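Alpha-aminoadipate carrier protein lysW (Sulfolobus tokodaii, PDB 3VPB) carries covalently bound substrates of lysine and arginine biosynthesis, on which alpha-aminoadipate is converted stepwise to lysine and glutamate to ornithine. Local coordinates at residues 33-36 and 41-44. Numbering follows the deposited sequence.
Sequences LEVY and RLAL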
loop_
_atom_site.group_PDB
_atom_site.type_symbol
_atom_site.label_atom_id
_atom_site.label_comp_id
_atom_site.label_asym_id
_atom_site.label_seq_id
_atom_site.Cartn_x
_atom_site.Cartn_y
_atom_site.Cartn_z
ATOM N N LEU E 33 9.129 -19.532 8.516
ATOM C CA LEU E 33 9.967 -19.154 9.650
ATOM C C LEU E 33 11.384 -18.882 9.176
ATOM O O LEU E 33 11.819 -19.437 8.170
ATOM C CB LEU E 33 9.973 -20.270 10.718
ATOM C CG LEU E 33 8.594 -20.731 11.231
ATOM C CD1 LEU E 33 8.680 -22.013 12.101
ATOM C CD2 LEU E 33 7.887 -19.618 11.978
ATOM N N GLU E 34 12.094 -18.021 9.897
ATOM C CA GLU E 34 13.492 -17.740 9.614
ATOM C C GLU E 34 14.327 -18.178 10.803
ATOM O O GLU E 34 13.967 -17.901 11.945
ATOM C CB GLU E 34 13.674 -16.245 9.403
ATOM C CG GLU E 34 14.971 -15.853 8.724
ATOM C CD GLU E 34 14.808 -14.567 7.921
ATOM O OE1 GLU E 34 15.619 -14.337 6.999
ATOM O OE2 GLU E 34 13.859 -13.787 8.215
ATOM N N VAL E 35 15.446 -18.849 10.558
ATOM C CA VAL E 35 16.341 -19.118 11.688
ATOM C C VAL E 35 17.223 -17.897 11.985
ATOM O O VAL E 35 17.612 -17.155 11.071
ATOM C CB VAL E 35 17.088 -20.528 11.637
ATOM C CG1 VAL E 35 16.761 -21.350 10.394
ATOM C CG2 VAL E 35 18.593 -20.448 11.956
ATOM N N TYR E 36 17.468 -17.651 13.272
ATOM C CA TYR E 36 18.343 -16.558 13.683
ATOM C C TYR E 36 19.136 -16.976 14.917
ATOM O O TYR E 36 18.825 -17.982 15.553
ATOM C CB TYR E 36 17.551 -15.256 13.924
ATOM C CG TYR E 36 16.690 -15.236 15.169
ATOM C CD1 TYR E 36 17.109 -14.554 16.321
ATOM C CD2 TYR E 36 15.451 -15.874 15.194
ATOM C CE1 TYR E 36 16.314 -14.524 17.472
ATOM C CE2 TYR E 36 14.643 -15.838 16.335
ATOM C CZ TYR E 36 15.087 -15.161 17.468
ATOM O OH TYR E 36 14.313 -15.139 18.599
ATOM N N ARG E 41 22.147 -19.548 21.050
ATOM C CA ARG E 41 20.978 -20.326 20.640
ATOM C C ARG E 41 20.594 -20.038 19.193
ATOM O O ARG E 41 20.640 -18.886 18.752
ATOM C CB ARG E 41 19.767 -19.981 21.518
ATOM C CG ARG E 41 19.682 -20.697 22.843
ATOM C CD ARG E 41 18.449 -20.244 23.631
ATOM N NE ARG E 41 18.477 -18.805 23.884
ATOM C CZ ARG E 41 19.301 -18.217 24.742
ATOM N NH1 ARG E 41 20.169 -18.945 25.436
ATOM N NH2 ARG E 41 19.265 -16.907 24.907
ATOM N N LEU E 42 20.209 -21.080 18.472
ATOM C CA LEU E 42 19.493 -20.883 17.242
ATOM C C LEU E 42 18.048 -20.742 17.693
ATOM O O LEU E 42 17.638 -21.367 18.667
ATOM C CB LEU E 42 19.644 -22.082 16.333
ATOM C CG LEU E 42 20.482 -21.983 15.064
ATOM C CD1 LEU E 42 21.715 -21.046 15.162
ATOM C CD2 LEU E 42 20.859 -23.390 14.593
ATOM N N ALA E 43 17.296 -19.881 17.024
ATOM C CA ALA E 43 15.893 -19.727 17.350
ATOM C C ALA E 43 15.130 -19.467 16.056
ATOM O O ALA E 43 15.733 -19.274 14.993
ATOM C CB ALA E 43 15.706 -18.577 18.340
ATOM N N LEU E 44 13.805 -19.483 16.140
ATOM C CA LEU E 44 12.976 -19.284 14.960
ATOM C C LEU E 44 12.064 -18.088 15.155
ATOM O O LEU E 44 11.449 -17.947 16.211
ATOM C CB LEU E 44 12.141 -20.527 14.726
ATOM C CG LEU E 44 12.859 -21.822 14.343
ATOM C CD1 LEU E 44 11.919 -23.001 14.405
ATOM C CD2 LEU E 44 13.461 -21.702 12.952
#
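Tyr-36 and Ala-43 form the antiparallel hydrogen-bonded pair of this contact, and the evidence is a reciprocal ring of two backbone bonds: Tyr-36 N to Ala-43 O at 2.9 Å, and Ala-43 N to Tyr-36 O at 2.8 Å. Ala-43 O also receives a CA-H...O contact from Val-35 CA at 3.4 Å, and Tyr-36 O one from Leu-42 CA.

On the face of the sheet that carries the side chains of Tyr-36 and Ala-43, Ala-43 CB sits over the Tyr-36 ring as a CH-pi contact, 3.9 Å from the centroid and 30° off the normal. With chi1 at 72°, CG is wedged between the N and C branches of its own backbone, and the ring reaches across the partner strand until CE2 meets Leu-44 C edge-on. Arg-45 adds a cation-pi contact to this ring. With an alanine here instead of Tyr-36, the Ala-43 methyl is likely to lose its aromatic cover and Arg-45 its pi partner.

These segments belong to the beta hairpin of strands 32-38 and 41-46, within the zinc-ribbon domain; strand 24-26 pairs with the other edge of 32-38.

Apolar packing occupies the opposite face, where Val-35 and Leu-44 make the non-hydrogen-bonded pair. Leu-44 splits its branches: CD2 lies 4.0 Å from Val-35 CB, while CD1 meets Leu-33 CD1 at 4.1 Å, the two leucines crossing at about a right angle. Val-35 CG2 reaches Leu-42 CG at 3.9 Å. Leu-33 also touches the zinc ligands Cys-6 and His-27, and Leu-42 and Leu-44 both pack on Leu-4 of strand 2-5.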